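Local structure of Hsp70/Hsp90 co-chaperone CNS1 (Saccharomyces cerevisiae, 6HFM) at residues L76-L81 against F96-V101; L52-T57 against K140-P145; T72-V77 against A115-T120. The protein acts as a co-chaperone that binds Hsp90 and Hsp70 and stimulates the ATPase of the Hsp70 SSA1. All coordinates share one frame; numbering follows the deposited sequence.

Interaction 1. Residues L76-L81 against F96-V101; sequences LVDLVL and FTPKKV
Phe96 meets Leu81 where a loop of the Cns1 wheel domain closes over the C-terminal half of helix 73-82, a helix-loop contact made by van der Waals forces alone. The Phe96 ring turns away from the helix, stacking with Phe88 and packing on Tyr55, and its carbonyl O and CB are what lie near the leucine. At Thr97 the loop comes closest to Leu81: Leu81 CD1 sits 3.6 Å from Thr97 C, against the peptide unit. Thr97 points its own side chain away from the helix, and its OG1 accepts from the backbone N of Lys100, an ST motif at the start of residues 98-100, which have helical backbone angles. Pro98 next meets three helix residues. Leu81 CD1 lies by its N and CD. Its CB lies 3.4 Å from Asp78 OD1, the two side chains crossing at about a right angle while this same oxygen is hydrogen-bonded to the side chain of Gln74. Val77 CG1 lies 3.9 Å from Pro98 CA. Past the lysines, Val101 begins strand 101-106 and turns back to the helix. There Val77 carries CG1 anti to its N (chi1 169°), and this methyl meets Val101 CG2 tip to tip at 4.0 Å.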
ATOM      1  N   LEU A  76       8.837  -5.802  -2.062  1.00 22.75           N
ATOM      2  CA  LEU A  76       7.776  -6.100  -1.095  1.00 22.79           C
ATOM      3  C   LEU A  76       7.016  -7.375  -1.479  1.00 22.89           C
ATOM      4  O   LEU A  76       6.697  -8.185  -0.606  1.00 23.30           O
ATOM      5  CB  LEU A  76       6.807  -4.918  -0.926  1.00 22.62           C
ATOM      6  CG  LEU A  76       5.743  -5.059   0.176  1.00 23.86           C
ATOM      7  CD1 LEU A  76       6.361  -5.307   1.549  1.00 23.72           C
ATOM      8  CD2 LEU A  76       4.860  -3.822   0.220  1.00 23.68           C
ATOM      9  N   VAL A  77       6.738  -7.555  -2.773  1.00 22.88           N
ATOM     10  CA  VAL A  77       6.102  -8.795  -3.263  1.00 23.48           C
ATOM     11  C   VAL A  77       6.973 -10.015  -2.942  1.00 25.93           C
ATOM     12  O   VAL A  77       6.476 -11.020  -2.428  1.00 25.14           O
ATOM     13  CB  VAL A  77       5.807  -8.735  -4.779  1.00 22.74           C
ATOM     14  CG1 VAL A  77       5.397 -10.102  -5.332  1.00 23.33           C
ATOM     15  CG2 VAL A  77       4.707  -7.724  -5.064  1.00 23.09           C
ATOM     16  N   ASP A  78       8.269  -9.913  -3.237  1.00 27.78           N
ATOM     17  CA  ASP A  78       9.221 -10.986  -2.921  1.00 29.79           C
ATOM     18  C   ASP A  78       9.198 -11.341  -1.433  1.00 29.60           C
ATOM     19  O   ASP A  78       9.210 -12.513  -1.087  1.00 31.47           O
ATOM     20  CB  ASP A  78      10.656 -10.619  -3.356  1.00 32.61           C
ATOM     21  CG  ASP A  78      10.845 -10.617  -4.880  1.00 36.06           C
ATOM     22  OD1 ASP A  78      10.029 -11.224  -5.608  1.00 39.40           O
ATOM     23  OD2 ASP A  78      11.827 -10.002  -5.359  1.00 38.49           O
ATOM     24  N   LEU A  79       9.134 -10.332  -0.565  1.00 29.03           N
ATOM     25  CA  LEU A  79       9.085 -10.548   0.886  1.00 31.79           C
ATOM     26  C   LEU A  79       7.843 -11.318   1.337  1.00 29.49           C
ATOM     27  O   LEU A  79       7.957 -12.327   2.022  1.00 31.94           O
ATOM     28  CB  LEU A  79       9.154  -9.212   1.640  1.00 34.64           C
ATOM     29  CG  LEU A  79       9.162  -9.259   3.177  1.00 39.33           C
ATOM     30  CD1 LEU A  79      10.442  -9.894   3.705  1.00 42.43           C
ATOM     31  CD2 LEU A  79       8.983  -7.864   3.759  1.00 41.47           C
ATOM     32  N   VAL A  80       6.662 -10.829   0.964  1.00 27.86           N
ATOM     33  CA  VAL A  80       5.404 -11.422   1.444  1.00 26.96           C
ATOM     34  C   VAL A  80       5.096 -12.799   0.842  1.00 27.59           C
ATOM     35  O   VAL A  80       4.390 -13.592   1.465  1.00 28.57           O
ATOM     36  CB  VAL A  80       4.182 -10.469   1.286  1.00 26.92           C
ATOM     37  CG1 VAL A  80       4.421  -9.168   2.043  1.00 28.62           C
ATOM     38  CG2 VAL A  80       3.827 -10.198  -0.179  1.00 26.32           C
ATOM     39  N   LEU A  81       5.632 -13.086  -0.349  1.00 28.18           N
ATOM     40  CA  LEU A  81       5.440 -14.392  -0.997  1.00 30.55           C
ATOM     41  C   LEU A  81       6.589 -15.403  -0.800  1.00 35.22           C
ATOM     42  O   LEU A  81       6.480 -16.524  -1.296  1.00 38.02           O
ATOM     43  CB  LEU A  81       5.179 -14.201  -2.499  1.00 29.75           C
ATOM     44  CG  LEU A  81       3.997 -13.316  -2.908  1.00 30.43           C
ATOM     45  CD1 LEU A  81       3.856 -13.301  -4.422  1.00 31.48           C
ATOM     46  CD2 LEU A  81       2.690 -13.757  -2.264  1.00 29.98           C
ATOM     47  N   PHE A  96       0.047 -17.445  -6.929  1.00 28.03           N
ATOM     48  CA  PHE A  96       0.670 -16.422  -6.079  1.00 28.18           C
ATOM     49  C   PHE A  96       2.192 -16.584  -6.044  1.00 27.92           C
ATOM     50  O   PHE A  96       2.766 -17.055  -5.062  1.00 30.58           O
ATOM     51  CB  PHE A  96       0.052 -16.422  -4.675  1.00 26.59           C
ATOM     52  CG  PHE A  96      -1.344 -15.857  -4.638  1.00 25.60           C
ATOM     53  CD1 PHE A  96      -1.561 -14.527  -4.277  1.00 26.13           C
ATOM     54  CD2 PHE A  96      -2.439 -16.638  -4.987  1.00 26.08           C
ATOM     55  CE1 PHE A  96      -2.847 -13.997  -4.254  1.00 25.12           C
ATOM     56  CE2 PHE A  96      -3.724 -16.111  -4.970  1.00 25.30           C
ATOM     57  CZ  PHE A  96      -3.929 -14.790  -4.597  1.00 25.21           C
ATOM     58  N   THR A  97       2.826 -16.195  -7.150  1.00 28.34           N
ATOM     59  CA  THR A  97       4.284 -16.125  -7.267  1.00 29.66           C
ATOM     60  C   THR A  97       4.639 -14.698  -7.691  1.00 29.37           C
ATOM     61  O   THR A  97       3.772 -13.977  -8.187  1.00 28.74           O
ATOM     62  CB  THR A  97       4.840 -17.120  -8.310  1.00 30.88           C
ATOM     63  OG1 THR A  97       4.537 -16.665  -9.635  1.00 28.16           O
ATOM     64  CG2 THR A  97       4.258 -18.515  -8.102  1.00 32.57           C
ATOM     65  N   PRO A  98       5.904 -14.283  -7.508  1.00 28.69           N
ATOM     66  CA  PRO A  98       6.289 -12.910  -7.870  1.00 28.18           C
ATOM     67  C   PRO A  98       6.010 -12.485  -9.319  1.00 28.90           C
ATOM     68  O   PRO A  98       5.615 -11.342  -9.547  1.00 33.56           O
ATOM     69  CB  PRO A  98       7.791 -12.889  -7.580  1.00 29.20           C
ATOM     70  CG  PRO A  98       7.954 -13.861  -6.473  1.00 30.23           C
ATOM     71  CD  PRO A  98       6.989 -14.969  -6.781  1.00 29.86           C
ATOM     72  N   LYS A  99       6.214 -13.390 -10.279  1.00 28.12           N
ATOM     73  CA  LYS A  99       5.935 -13.102 -11.693  1.00 30.53           C
ATOM     74  C   LYS A  99       4.437 -13.101 -11.995  1.00 29.88           C
ATOM     75  O   LYS A  99       3.952 -12.224 -12.710  1.00 31.50           O
ATOM     76  CB  LYS A  99       6.640 -14.117 -12.610  1.00 34.94           C
ATOM     77  CG  LYS A  99       6.408 -13.937 -14.112  1.00 38.89           C
ATOM     78  CD  LYS A  99       6.767 -12.541 -14.595  1.00 42.56           C
ATOM     79  CE  LYS A  99       6.882 -12.470 -16.108  1.00 45.31           C
ATOM     80  NZ  LYS A  99       7.435 -11.158 -16.541  1.00 47.22           N
ATOM     81  N   LYS A 100       3.719 -14.086 -11.462  1.00 27.00           N
ATOM     82  CA  LYS A 100       2.318 -14.318 -11.838  1.00 26.70           C
ATOM     83  C   LYS A 100       1.302 -13.354 -11.218  1.00 25.56           C
ATOM     84  O   LYS A 100       0.163 -13.318 -11.669  1.00 24.78           O
ATOM     85  CB  LYS A 100       1.914 -15.760 -11.525  1.00 28.04           C
ATOM     86  CG  LYS A 100       2.663 -16.792 -12.351  1.00 30.64           C
ATOM     87  CD  LYS A 100       2.351 -18.199 -11.878  1.00 34.78           C
ATOM     88  CE  LYS A 100       3.039 -19.234 -12.753  1.00 39.16           C
ATOM     89  NZ  LYS A 100       2.873 -20.613 -12.218  1.00 42.95           N
ATOM     90  N   VAL A 101       1.698 -12.587 -10.200  1.00 23.84           N
ATOM     91  CA  VAL A 101       0.785 -11.597  -9.598  1.00 22.07           C
ATOM     92  C   VAL A 101       0.974 -10.212 -10.199  1.00 21.77           C
ATOM     93  O   VAL A 101       2.058  -9.875 -10.681  1.00 23.73           O
ATOM     94  CB  VAL A 101       0.901 -11.501  -8.053  1.00 22.98           C
ATOM     95  CG1 VAL A 101       0.584 -12.846  -7.407  1.00 23.36           C
ATOM     96  CG2 VAL A 101       2.258 -10.969  -7.591  1.00 23.21           C
TER

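Interaction 2. Residues L52-T57 against K140-P145; sequences LIMYPT and KIYIVP
Leu52, Met54, Ile141 and Ile143 tie two neighbouring parallel strands of the wheel domain's mixed sheet through three backbone hydrogen bonds. Ile141 N gives to Leu52 O at 3.0 Å, Met54 N to Ile141 O at 2.8 Å and Ile143 N to Met54 O at 2.9 Å, so that segment 140-145 both gives and takes. Side chains line up in register. On one face Ile53 stands beside Ile141 and Ile143, and its CG2 is pressed to 3.4 Å from Ile143 CD1, tighter than usual van der Waals contact. The Tyr55 ring runs alongside Ile143, meeting its CB obliquely. On the other face Met54, bent at chi2 and chi3, lays CB 3.6 Å from CD1 of the Tyr142 ring, and Pro56 CG comes near the same CD1. Beyond the paired residues a water takes over, accepting from Thr57 N and donating to Ile143 O. Lys140 NZ donates to Tyr142 OH at 2.7 Å and is itself held by a salt bridge to Glu106. Were Tyr142 an alanine, Met54 and Pro56 would probably lose the ring they pack on, and Lys140 its hydroxyl acceptor. Strand 60-68 flanks segment 52-57 and strand 101-106 flanks segment 140-145, while helix 73-82 packs on the isoleucine face through Leu76 and Val80.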
ATOM      1  N   LEU A  52      -0.517  -2.554   4.595  1.00 17.25           N
ATOM      2  CA  LEU A  52      -1.543  -3.583   4.516  1.00 18.51           C
ATOM      3  C   LEU A  52      -1.462  -4.201   3.126  1.00 18.63           C
ATOM      4  O   LEU A  52      -1.532  -3.486   2.122  1.00 19.58           O
ATOM      5  CB  LEU A  52      -2.933  -2.982   4.743  1.00 20.19           C
ATOM      6  CG  LEU A  52      -3.225  -2.489   6.157  1.00 23.61           C
ATOM      7  CD1 LEU A  52      -4.514  -1.684   6.188  1.00 25.17           C
ATOM      8  CD2 LEU A  52      -3.317  -3.652   7.135  1.00 26.92           C
ATOM      9  N   ILE A  53      -1.304  -5.525   3.067  1.00 18.97           N
ATOM     10  CA  ILE A  53      -1.198  -6.243   1.797  1.00 19.76           C
ATOM     11  C   ILE A  53      -2.426  -7.137   1.689  1.00 19.56           C
ATOM     12  O   ILE A  53      -2.555  -8.109   2.425  1.00 21.04           O
ATOM     13  CB  ILE A  53       0.118  -7.053   1.686  1.00 21.81           C
ATOM     14  CG1 ILE A  53       1.334  -6.125   1.884  1.00 24.27           C
ATOM     15  CG2 ILE A  53       0.221  -7.750   0.335  1.00 21.62           C
ATOM     16  CD1 ILE A  53       1.923  -6.182   3.271  1.00 27.42           C
ATOM     17  N   MET A  54      -3.327  -6.783   0.775  1.00 18.75           N
ATOM     18  CA  MET A  54      -4.614  -7.457   0.620  1.00 20.09           C
ATOM     19  C   MET A  54      -4.519  -8.518  -0.473  1.00 19.36           C
ATOM     20  O   MET A  54      -3.942  -8.271  -1.532  1.00 18.90           O
ATOM     21  CB  MET A  54      -5.709  -6.454   0.231  1.00 21.77           C
ATOM     22  CG  MET A  54      -5.742  -5.163   1.040  1.00 24.72           C
ATOM     23  SD  MET A  54      -5.853  -5.414   2.820  1.00 27.80           S
ATOM     24  CE  MET A  54      -7.455  -6.201   2.958  1.00 31.59           C
ATOM     25  N   TYR A  55      -5.093  -9.692  -0.207  1.00 20.55           N
ATOM     26  CA  TYR A  55      -5.243 -10.755  -1.204  1.00 21.22           C
ATOM     27  C   TYR A  55      -6.746 -11.002  -1.365  1.00 22.27           C
ATOM     28  O   TYR A  55      -7.282 -11.966  -0.806  1.00 23.55           O
ATOM     29  CB  TYR A  55      -4.517 -12.030  -0.753  1.00 21.67           C
ATOM     30  CG  TYR A  55      -3.083 -11.820  -0.320  1.00 21.83           C
ATOM     31  CD1 TYR A  55      -2.054 -11.714  -1.258  1.00 22.15           C
ATOM     32  CD2 TYR A  55      -2.749 -11.733   1.031  1.00 22.04           C
ATOM     33  CE1 TYR A  55      -0.737 -11.528  -0.865  1.00 21.77           C
ATOM     34  CE2 TYR A  55      -1.436 -11.553   1.432  1.00 23.01           C
ATOM     35  CZ  TYR A  55      -0.433 -11.445   0.483  1.00 23.13           C
ATOM     36  OH  TYR A  55       0.871 -11.254   0.877  1.00 25.77           O
ATOM     37  N   PRO A  56      -7.442 -10.122  -2.115  1.00 22.17           N
ATOM     38  CA  PRO A  56      -8.915 -10.176  -2.144  1.00 23.93           C
ATOM     39  C   PRO A  56      -9.510 -11.478  -2.695  1.00 25.40           C
ATOM     40  O   PRO A  56     -10.570 -11.907  -2.222  1.00 29.35           O
ATOM     41  CB  PRO A  56      -9.305  -8.968  -3.011  1.00 23.99           C
ATOM     42  CG  PRO A  56      -8.069  -8.596  -3.761  1.00 22.87           C
ATOM     43  CD  PRO A  56      -6.921  -8.976  -2.881  1.00 21.97           C
ATOM     44  N   THR A  57      -8.829 -12.116  -3.651  1.00 24.10           N
ATOM     45  CA  THR A  57      -9.312 -13.389  -4.218  1.00 25.96           C
ATOM     46  C   THR A  57      -9.102 -14.593  -3.280  1.00 28.29           C
ATOM     47  O   THR A  57      -9.651 -15.670  -3.536  1.00 30.67           O
ATOM     48  CB  THR A  57      -8.699 -13.693  -5.610  1.00 25.93           C
ATOM     49  OG1 THR A  57      -7.288 -13.934  -5.501  1.00 26.93           O
ATOM     50  CG2 THR A  57      -8.951 -12.543  -6.583  1.00 24.83           C
ATOM     51  N   LYS A 140      -1.467   0.691   1.302  1.00 16.44           N
ATOM     52  CA  LYS A 140      -2.469  -0.347   1.063  1.00 16.73           C
ATOM     53  C   LYS A 140      -2.281  -0.833  -0.372  1.00 17.11           C
ATOM     54  O   LYS A 140      -2.388  -0.048  -1.313  1.00 17.81           O
ATOM     55  CB  LYS A 140      -3.886   0.194   1.282  1.00 17.90           C
ATOM     56  CG  LYS A 140      -4.998  -0.823   1.036  1.00 20.16           C
ATOM     57  CD  LYS A 140      -6.350  -0.365   1.579  1.00 21.12           C
ATOM     58  CE  LYS A 140      -6.868   0.925   0.945  1.00 21.82           C
ATOM     59  NZ  LYS A 140      -7.137   0.889  -0.525  1.00 20.67           N
ATOM     60  N   ILE A 141      -1.960  -2.115  -0.526  1.00 16.99           N
ATOM     61  CA  ILE A 141      -1.750  -2.716  -1.850  1.00 16.11           C
ATOM     62  C   ILE A 141      -2.621  -3.962  -1.976  1.00 16.42           C
ATOM     63  O   ILE A 141      -2.968  -4.597  -0.968  1.00 17.54           O
ATOM     64  CB  ILE A 141      -0.247  -3.014  -2.150  1.00 17.37           C
ATOM     65  CG1 ILE A 141       0.298  -4.191  -1.340  1.00 18.03           C
ATOM     66  CG2 ILE A 141       0.598  -1.769  -1.907  1.00 17.60           C
ATOM     67  CD1 ILE A 141       1.649  -4.683  -1.824  1.00 18.60           C
ATOM     68  N   TYR A 142      -2.977  -4.282  -3.217  1.00 16.21           N
ATOM     69  CA  TYR A 142      -3.762  -5.467  -3.547  1.00 16.35           C
ATOM     70  C   TYR A 142      -2.916  -6.358  -4.441  1.00 17.91           C
ATOM     71  O   TYR A 142      -2.480  -5.931  -5.508  1.00 19.09           O
ATOM     72  CB  TYR A 142      -5.067  -5.074  -4.266  1.00 16.82           C
ATOM     73  CG  TYR A 142      -5.942  -4.132  -3.459  1.00 17.06           C
ATOM     74  CD1 TYR A 142      -6.928  -4.620  -2.604  1.00 17.67           C
ATOM     75  CD2 TYR A 142      -5.754  -2.748  -3.522  1.00 17.37           C
ATOM     76  CE1 TYR A 142      -7.720  -3.760  -1.844  1.00 17.63           C
ATOM     77  CE2 TYR A 142      -6.541  -1.881  -2.776  1.00 18.75           C
ATOM     78  CZ  TYR A 142      -7.515  -2.386  -1.934  1.00 18.69           C
ATOM     79  OH  TYR A 142      -8.280  -1.514  -1.192  1.00 21.18           O
ATOM     80  N   ILE A 143      -2.681  -7.596  -4.003  1.00 17.99           N
ATOM     81  CA  ILE A 143      -1.925  -8.568  -4.792  1.00 18.39           C
ATOM     82  C   ILE A 143      -2.928  -9.548  -5.397  1.00 18.56           C
ATOM     83  O   ILE A 143      -3.640 -10.247  -4.671  1.00 19.49           O
ATOM     84  CB  ILE A 143      -0.831  -9.254  -3.938  1.00 19.83           C
ATOM     85  CG1 ILE A 143       0.257  -8.224  -3.604  1.00 20.65           C
ATOM     86  CG2 ILE A 143      -0.230 -10.449  -4.674  1.00 20.54           C
ATOM     87  CD1 ILE A 143       1.385  -8.721  -2.718  1.00 21.47           C
ATOM     88  N   VAL A 144      -3.008  -9.556  -6.729  1.00 18.74           N
ATOM     89  CA  VAL A 144      -4.001 -10.355  -7.467  1.00 19.57           C
ATOM     90  C   VAL A 144      -3.327 -11.058  -8.647  1.00 19.34           C
ATOM     91  O   VAL A 144      -2.652 -10.413  -9.435  1.00 19.63           O
ATOM     92  CB  VAL A 144      -5.150  -9.463  -8.003  1.00 19.99           C
ATOM     93  CG1 VAL A 144      -6.213 -10.302  -8.709  1.00 21.00           C
ATOM     94  CG2 VAL A 144      -5.791  -8.678  -6.863  1.00 19.94           C
ATOM     95  N   PRO A 145      -3.524 -12.381  -8.795  1.00 20.80           N
ATOM     96  CA  PRO A 145      -2.947 -13.034  -9.976  1.00 21.64           C
ATOM     97  C   PRO A 145      -3.349 -12.358 -11.285  1.00 20.94           C
ATOM     98  O   PRO A 145      -4.502 -11.943 -11.429  1.00 21.17           O
ATOM     99  CB  PRO A 145      -3.530 -14.445  -9.910  1.00 22.40           C
ATOM    100  CG  PRO A 145      -3.767 -14.675  -8.459  1.00 23.49           C
ATOM    101  CD  PRO A 145      -4.195 -13.346  -7.907  1.00 22.75           C
TER
HETATM  102  O   HOH W   1      -5.975 -11.824  -4.359  1.00 23.40           O

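Interaction 3. Residues T72-V77 against A115-T120; sequences TVQELV and AGKKLT
Lys117, Val73 and Thr72 carry most of this contact, in which the start of helix 73-82 is bound to a type I beta turn running from Gly116 to Leu119. Lys117 uses both its backbone and its side chain. Its carbonyl O accepts from Gln74 N at 2.8 Å, in the carbonyl plane and on a lone pair, and so satisfies an amide of the first helical turn, which has no helix carbonyl before it to bond to. Its extended side chain crosses Gln74, whose OE1 lies 3.5 Å from Lys117 CD. One water bridges their polar ends, donating to OE1 and weakly accepting from NZ, but the main partners of the ammonium are the carbonyls of Pro98 and Val101, and the amide NE2 of Gln74 turns to Asp78. Val73 is the apolar member. With CG2 anti to its carbonyl carbon, that methyl lies 3.5 Å from Gly116 O and 4.1 Å from Ala115 CB, while Phe121 and Ile124 of the next helix and Val103 of strand 101-106 pack against the same side chain. Val73 N gives to Leu119 O at 3.0 Å. Thr72 is the N-cap: its CA touches Leu119 O, its CG2 approaches Lys118 O, and the backbone bridges to Thr120, itself the N-cap of helix 121-126. A capping box closes this end, as Glu75 N donates to Thr72 OG1 and Thr72 N returns a bond of 3.1 Å to Glu75 OE1, met from above the carboxylate plane.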
ATOM      1  N   THR A  72      11.187  -1.237  -3.406  1.00 22.14           N
ATOM      2  CA  THR A  72      10.426  -1.368  -4.650  1.00 22.31           C
ATOM      3  C   THR A  72       9.211  -2.267  -4.451  1.00 21.56           C
ATOM      4  O   THR A  72       9.152  -3.063  -3.516  1.00 21.33           O
ATOM      5  CB  THR A  72      11.253  -1.936  -5.820  1.00 23.36           C
ATOM      6  OG1 THR A  72      11.678  -3.270  -5.516  1.00 24.99           O
ATOM      7  CG2 THR A  72      12.458  -1.037  -6.114  1.00 24.51           C
ATOM      8  N   VAL A  73       8.256  -2.135  -5.364  1.00 20.08           N
ATOM      9  CA  VAL A  73       7.067  -2.986  -5.359  1.00 20.42           C
ATOM     10  C   VAL A  73       7.497  -4.462  -5.429  1.00 21.94           C
ATOM     11  O   VAL A  73       7.024  -5.286  -4.637  1.00 21.24           O
ATOM     12  CB  VAL A  73       6.111  -2.605  -6.512  1.00 21.06           C
ATOM     13  CG1 VAL A  73       5.005  -3.645  -6.684  1.00 21.87           C
ATOM     14  CG2 VAL A  73       5.523  -1.216  -6.277  1.00 21.37           C
ATOM     15  N   GLN A  74       8.417  -4.770  -6.347  1.00 23.40           N
ATOM     16  CA  GLN A  74       8.991  -6.123  -6.473  1.00 26.45           C
ATOM     17  C   GLN A  74       9.568  -6.652  -5.159  1.00 25.42           C
ATOM     18  O   GLN A  74       9.329  -7.801  -4.794  1.00 25.45           O
ATOM     19  CB  GLN A  74      10.092  -6.147  -7.548  1.00 29.79           C
ATOM     20  CG  GLN A  74      10.704  -7.517  -7.833  1.00 33.84           C
ATOM     21  CD  GLN A  74       9.732  -8.458  -8.517  1.00 36.81           C
ATOM     22  OE1 GLN A  74       9.182  -8.138  -9.568  1.00 35.96           O
ATOM     23  NE2 GLN A  74       9.523  -9.631  -7.925  1.00 41.71           N
ATOM     24  N   GLU A  75      10.344  -5.818  -4.471  1.00 24.87           N
ATOM     25  CA  GLU A  75      10.971  -6.215  -3.204  1.00 25.63           C
ATOM     26  C   GLU A  75       9.931  -6.566  -2.132  1.00 24.83           C
ATOM     27  O   GLU A  75      10.104  -7.538  -1.401  1.00 25.66           O
ATOM     28  CB  GLU A  75      11.946  -5.135  -2.705  1.00 27.17           C
ATOM     29  CG  GLU A  75      13.297  -5.161  -3.417  1.00 27.09           C
ATOM     30  CD  GLU A  75      14.164  -3.926  -3.156  1.00 23.09           C
ATOM     31  OE1 GLU A  75      13.675  -2.929  -2.665  1.00 25.95           O
ATOM     32  OE2 GLU A  75      15.364  -4.001  -3.508  1.00 34.68           O
ATOM     33  N   LEU A  76       8.837  -5.802  -2.062  1.00 22.75           N
ATOM     34  CA  LEU A  76       7.776  -6.100  -1.095  1.00 22.79           C
ATOM     35  C   LEU A  76       7.016  -7.375  -1.479  1.00 22.89           C
ATOM     36  O   LEU A  76       6.697  -8.185  -0.606  1.00 23.30           O
ATOM     37  CB  LEU A  76       6.807  -4.918  -0.926  1.00 22.62           C
ATOM     38  CG  LEU A  76       5.743  -5.059   0.176  1.00 23.86           C
ATOM     39  CD1 LEU A  76       6.361  -5.307   1.549  1.00 23.72           C
ATOM     40  CD2 LEU A  76       4.860  -3.822   0.220  1.00 23.68           C
ATOM     41  N   VAL A  77       6.738  -7.555  -2.773  1.00 22.88           N
ATOM     42  CA  VAL A  77       6.102  -8.795  -3.263  1.00 23.48           C
ATOM     43  C   VAL A  77       6.973 -10.015  -2.942  1.00 25.93           C
ATOM     44  O   VAL A  77       6.476 -11.020  -2.428  1.00 25.14           O
ATOM     45  CB  VAL A  77       5.807  -8.735  -4.779  1.00 22.74           C
ATOM     46  CG1 VAL A  77       5.397 -10.102  -5.332  1.00 23.33           C
ATOM     47  CG2 VAL A  77       4.707  -7.724  -5.064  1.00 23.09           C
ATOM     48  N   ALA A 115       0.534  -0.953 -10.078  1.00 20.39           N
ATOM     49  CA  ALA A 115       1.809  -0.435  -9.581  1.00 21.35           C
ATOM     50  C   ALA A 115       2.968  -1.157 -10.255  1.00 23.79           C
ATOM     51  O   ALA A 115       3.106  -2.373 -10.113  1.00 25.63           O
ATOM     52  CB  ALA A 115       1.895  -0.600  -8.074  1.00 20.62           C
ATOM     53  N   GLY A 116       3.798  -0.405 -10.982  1.00 24.31           N
ATOM     54  CA  GLY A 116       4.973  -0.964 -11.655  1.00 26.47           C
ATOM     55  C   GLY A 116       5.926  -1.639 -10.682  1.00 26.28           C
ATOM     56  O   GLY A 116       6.296  -1.047  -9.668  1.00 25.00           O
ATOM     57  N   LYS A 117       6.320  -2.876 -10.981  1.00 26.72           N
ATOM     58  CA  LYS A 117       7.130  -3.675 -10.051  1.00 28.21           C
ATOM     59  C   LYS A 117       8.523  -3.098  -9.770  1.00 27.95           C
ATOM     60  O   LYS A 117       9.079  -3.313  -8.691  1.00 26.89           O
ATOM     61  CB  LYS A 117       7.228  -5.128 -10.526  1.00 30.23           C
ATOM     62  CG  LYS A 117       5.908  -5.869 -10.396  1.00 32.44           C
ATOM     63  CD  LYS A 117       6.027  -7.321 -10.810  1.00 33.32           C
ATOM     64  CE  LYS A 117       4.731  -8.072 -10.544  1.00 33.83           C
ATOM     65  NZ  LYS A 117       4.708  -9.384 -11.248  1.00 33.51           N
ATOM     66  N   LYS A 118       9.067  -2.346 -10.725  1.00 28.08           N
ATOM     67  CA  LYS A 118      10.381  -1.724 -10.560  1.00 29.12           C
ATOM     68  C   LYS A 118      10.359  -0.372  -9.832  1.00 28.16           C
ATOM     69  O   LYS A 118      11.420   0.153  -9.495  1.00 29.30           O
ATOM     70  CB  LYS A 118      11.059  -1.577 -11.924  1.00 32.54           C
ATOM     71  CG  LYS A 118      11.292  -2.906 -12.627  1.00 37.36           C
ATOM     72  CD  LYS A 118      12.099  -2.718 -13.898  1.00 45.28           C
ATOM     73  CE  LYS A 118      12.270  -4.022 -14.658  1.00 52.18           C
ATOM     74  NZ  LYS A 118      13.212  -3.856 -15.800  1.00 57.58           N
ATOM     75  N   LEU A 119       9.171   0.185  -9.583  1.00 25.95           N
ATOM     76  CA  LEU A 119       9.056   1.502  -8.953  1.00 25.45           C
ATOM     77  C   LEU A 119       9.214   1.408  -7.439  1.00 22.58           C
ATOM     78  O   LEU A 119       8.800   0.420  -6.829  1.00 21.57           O
ATOM     79  CB  LEU A 119       7.703   2.143  -9.283  1.00 26.72           C
ATOM     80  CG  LEU A 119       7.395   2.431 -10.757  1.00 30.38           C
ATOM     81  CD1 LEU A 119       5.949   2.880 -10.904  1.00 30.58           C
ATOM     82  CD2 LEU A 119       8.336   3.476 -11.335  1.00 34.25           C
ATOM     83  N   THR A 120       9.808   2.442  -6.843  1.00 22.46           N
ATOM     84  CA  THR A 120       9.831   2.599  -5.391  1.00 21.78           C
ATOM     85  C   THR A 120       8.514   3.205  -4.909  1.00 19.58           C
ATOM     86  O   THR A 120       7.822   3.910  -5.652  1.00 19.17           O
ATOM     87  CB  THR A 120      10.969   3.515  -4.921  1.00 22.79           C
ATOM     88  OG1 THR A 120      10.776   4.830  -5.454  1.00 22.70           O
ATOM     89  CG2 THR A 120      12.335   2.962  -5.345  1.00 24.70           C
TER
HETATM   90  O   HOH W   2       8.051 -10.006 -11.048  1.00 45.21           O

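Overall arrangement
Interaction 2 is a parallel strand pair of the central mixed sheet, nearest the chain's centre of the three, with mostly buried side chains, and along the chain it encloses the other two. Interactions 1 and 3 share helix 73-82, gripping its later turns and its start respectively; both sit farther from the centre, interaction 1 with more buried residues than interaction 3. Their chemistry differs accordingly: residues 76-81 meet residues 96-101 without a cross-segment hydrogen bond, whereas in interaction 3 backbone amides at the helix start bond to loop carbonyls. Lys117 joins these two. The helix reaches interaction 2 through Leu76 CD2, 3.9 Å from Ile141 CD1, while Phe96 packs against Pro145.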